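Local coordinates for protein PhnH (PDB 6JJS) that catalyses the ring-closing intramolecular hydroalkoxylation that yields (2'R)-atrovenetin in fungal phenalenone biosynthesis, working as a homotetramer, at residues K50-L55 with T73-R78. Sequence-based numbering, arbitrary orientation.
Sequences KALQTL and TALSTR
Ala51 and Ser76, then Gln53 and Ala74, form the two hydrogen-bonded pairs of an antiparallel ladder between the arms of a beta hairpin, strands 48-61 and 67-79, in the curled all-beta fold of this DUF3237 protein. Gln53 O accepts a hydrogen bond from Ala74 N at 2.8 Å with an N-H...O angle of 168°, and Ala51 N reaches Ser76 O at 3.0 Å. The same carbonyls also receive CA-H...O contacts, as from Lys50 CA to Ser76 O at 3.2 Å.

On the face of Leu52 and Leu75, a chi1 of 179° swings Leu52 CG opposite the backbone N and brings it within 3.7 Å of Thr73 CG2, while Leu75 CD2 comes in obliquely to 3.8 Å from Leu52 CB. A second subunit packs over this patch, its Leu101 on Leu52 and its His89 on Leu75. Farther along, the extended Lys50 chain runs beside Thr77.

On the face of Ala51, Gln53, Ala74 and Ser76, one water donates to both Ala51 O and Ala74 O and is hydrogen-bonded to Ser76 OG at 2.8 Å. Gln53 NE2 bonds to Gly37 O on strand 26-41.

Thr73 OG1 is hydrogen-bonded to Thr73 OG1 of the second subunit and shares a water with Thr54 OG1. Backbone bonds thus fix the strand register, while the Leu52, Thr73 and Leu75 patch, apolar with threonine hydroxyls at one end, lies against a second subunit of the tetramer.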
ATOM      1  N   LYS A  50       8.151  -2.563  15.126  1.00 27.06           N
ATOM      2  CA  LYS A  50       7.353  -3.050  13.987  1.00 27.89           C
ATOM      3  C   LYS A  50       7.295  -4.576  14.024  1.00 26.51           C
ATOM      4  O   LYS A  50       8.334  -5.230  14.223  1.00 28.75           O
ATOM      5  CB  LYS A  50       7.959  -2.569  12.676  1.00 27.93           C
ATOM      6  CG  LYS A  50       8.150  -1.064  12.565  1.00 30.20           C
ATOM      7  CD  LYS A  50       8.493  -0.653  11.155  1.00 34.68           C
ATOM      8  CE  LYS A  50       9.076   0.729  11.039  1.00 38.85           C
ATOM      9  NZ  LYS A  50       9.359   1.009   9.611  1.00 40.49           N
ATOM     10  N   ALA A  51       6.099  -5.104  13.842  1.00 28.64           N
ATOM     11  CA  ALA A  51       5.850  -6.553  13.945  1.00 28.90           C
ATOM     12  C   ALA A  51       4.944  -7.020  12.812  1.00 29.88           C
ATOM     13  O   ALA A  51       4.064  -6.258  12.331  1.00 28.60           O
ATOM     14  CB  ALA A  51       5.266  -6.868  15.286  1.00 31.93           C
ATOM     15  N   LEU A  52       5.080  -8.298  12.498  1.00 29.31           N
ATOM     16  CA  LEU A  52       4.150  -9.065  11.654  1.00 28.98           C
ATOM     17  C   LEU A  52       3.441 -10.075  12.538  1.00 31.25           C
ATOM     18  O   LEU A  52       4.107 -10.703  13.386  1.00 33.02           O
ATOM     19  CB  LEU A  52       4.912  -9.748  10.521  1.00 30.46           C
ATOM     20  CG  LEU A  52       4.055 -10.605   9.594  1.00 31.04           C
ATOM     21  CD1 LEU A  52       4.652 -10.623   8.206  1.00 30.76           C
ATOM     22  CD2 LEU A  52       3.906 -12.023  10.137  1.00 35.62           C
ATOM     23  N   GLN A  53       2.145 -10.185  12.358  1.00 29.18           N
ATOM     24  CA  GLN A  53       1.306 -11.159  13.104  1.00 27.85           C
ATOM     25  C   GLN A  53       0.365 -11.857  12.141  1.00 33.31           C
ATOM     26  O   GLN A  53      -0.362 -11.191  11.394  1.00 31.52           O
ATOM     27  CB  GLN A  53       0.575 -10.438  14.228  1.00 32.50           C
ATOM     28  CG  GLN A  53      -0.181 -11.340  15.179  1.00 37.78           C
ATOM     29  CD  GLN A  53      -0.508 -10.606  16.466  1.00 44.11           C
ATOM     30  OE1 GLN A  53      -0.869  -9.433  16.468  1.00 41.32           O
ATOM     31  NE2 GLN A  53      -0.346 -11.288  17.588  1.00 36.44           N
ATOM     32  N   THR A  54       0.364 -13.193  12.156  1.00 30.91           N
ATOM     33  CA  THR A  54      -0.552 -14.012  11.343  1.00 34.48           C
ATOM     34  C   THR A  54      -1.938 -14.035  11.988  1.00 34.87           C
ATOM     35  O   THR A  54      -2.027 -14.178  13.229  1.00 33.76           O
ATOM     36  CB  THR A  54       0.033 -15.421  11.188  1.00 37.73           C
ATOM     37  OG1 THR A  54       1.272 -15.262  10.482  1.00 38.45           O
ATOM     38  CG2 THR A  54      -0.897 -16.377  10.487  1.00 47.44           C
ATOM     39  N   LEU A  55      -2.991 -13.905  11.191  1.00 31.06           N
ATOM     40  CA  LEU A  55      -4.388 -14.140  11.620  1.00 32.54           C
ATOM     41  C   LEU A  55      -4.721 -15.586  11.273  1.00 36.81           C
ATOM     42  O   LEU A  55      -4.648 -15.943  10.086  1.00 36.88           O
ATOM     43  CB  LEU A  55      -5.341 -13.141  10.958  1.00 36.56           C
ATOM     44  CG  LEU A  55      -4.840 -11.690  10.941  1.00 44.30           C
ATOM     45  CD1 LEU A  55      -5.891 -10.757  10.375  1.00 49.16           C
ATOM     46  CD2 LEU A  55      -4.420 -11.219  12.320  1.00 46.74           C
ATOM     47  N   THR A  73      -2.750 -11.490   7.423  1.00 28.30           N
ATOM     48  CA  THR A  73      -1.526 -10.960   8.032  1.00 28.06           C
ATOM     49  C   THR A  73      -1.835  -9.535   8.501  1.00 28.22           C
ATOM     50  O   THR A  73      -2.510  -8.799   7.738  1.00 29.86           O
ATOM     51  CB  THR A  73      -0.346 -10.985   7.042  1.00 33.25           C
ATOM     52  OG1 THR A  73      -0.113 -12.357   6.699  1.00 34.54           O
ATOM     53  CG2 THR A  73       0.927 -10.404   7.624  1.00 35.21           C
ATOM     54  N   ALA A  74      -1.293  -9.153   9.659  1.00 26.51           N
ATOM     55  CA  ALA A  74      -1.306  -7.780  10.194  1.00 30.62           C
ATOM     56  C   ALA A  74       0.137  -7.285  10.328  1.00 30.07           C
ATOM     57  O   ALA A  74       1.018  -8.008  10.864  1.00 31.32           O
ATOM     58  CB  ALA A  74      -2.032  -7.738  11.527  1.00 30.65           C
ATOM     59  N   LEU A  75       0.387  -6.059   9.891  1.00 28.40           N
ATOM     60  CA  LEU A  75       1.653  -5.326  10.106  1.00 28.29           C
ATOM     61  C   LEU A  75       1.354  -4.164  11.053  1.00 32.15           C
ATOM     62  O   LEU A  75       0.411  -3.417  10.813  1.00 29.62           O
ATOM     63  CB  LEU A  75       2.210  -4.813   8.770  1.00 28.51           C
ATOM     64  CG  LEU A  75       2.710  -5.877   7.796  1.00 31.12           C
ATOM     65  CD1 LEU A  75       3.277  -5.231   6.543  1.00 37.14           C
ATOM     66  CD2 LEU A  75       3.766  -6.744   8.433  1.00 34.34           C
ATOM     67  N   SER A  76       2.097  -4.054  12.139  1.00 27.81           N
ATOM     68  CA  SER A  76       1.822  -3.002  13.153  1.00 28.41           C
ATOM     69  C   SER A  76       3.099  -2.226  13.452  1.00 30.33           C
ATOM     70  O   SER A  76       4.209  -2.808  13.397  1.00 28.99           O
ATOM     71  CB  SER A  76       1.236  -3.587  14.393  1.00 27.88           C
ATOM     72  OG  SER A  76       2.138  -4.500  14.972  1.00 34.77           O
ATOM     73  N   THR A  77       2.956  -0.942  13.765  1.00 27.95           N
ATOM     74  CA  THR A  77       4.060  -0.174  14.382  1.00 27.85           C
ATOM     75  C   THR A  77       3.560   0.477  15.662  1.00 28.34           C
ATOM     76  O   THR A  77       2.575   1.185  15.639  1.00 28.59           O
ATOM     77  CB  THR A  77       5.000   0.628  13.474  1.00 44.92           C
ATOM     78  OG1 THR A  77       5.283   1.975  13.887  1.00 39.69           O
ATOM     79  CG2 THR A  77       4.754   0.460  12.003  1.00 24.64           C
ATOM     80  N   ARG A  78       4.241   0.095  16.733  1.00 30.37           N
ATOM     81  CA  ARG A  78       3.926   0.489  18.131  1.00 27.94           C
ATOM     82  C   ARG A  78       4.976   1.523  18.525  1.00 27.50           C
ATOM     83  O   ARG A  78       6.154   1.173  18.670  1.00 27.71           O
ATOM     84  CB  ARG A  78       3.938  -0.746  19.044  1.00 31.64           C
ATOM     85  CG  ARG A  78       2.970  -1.850  18.660  1.00 40.93           C
ATOM     86  CD  ARG A  78       3.118  -3.070  19.567  1.00 46.15           C
ATOM     87  NE  ARG A  78       1.961  -3.923  19.379  1.00 61.99           N
ATOM     88  CZ  ARG A  78       0.880  -3.913  20.156  1.00 75.35           C
ATOM     89  NH1 ARG A  78      -0.152  -4.683  19.853  1.00 88.41           N
ATOM     90  NH2 ARG A  78       0.847  -3.183  21.259  1.00 83.02           N
TER
HETATM   91  O   HOH W   1       1.368  -6.938  13.729  1.00 37.07           O
HETATM   92  O   HOH W   2       0.913 -14.143   8.134  1.00 41.31           O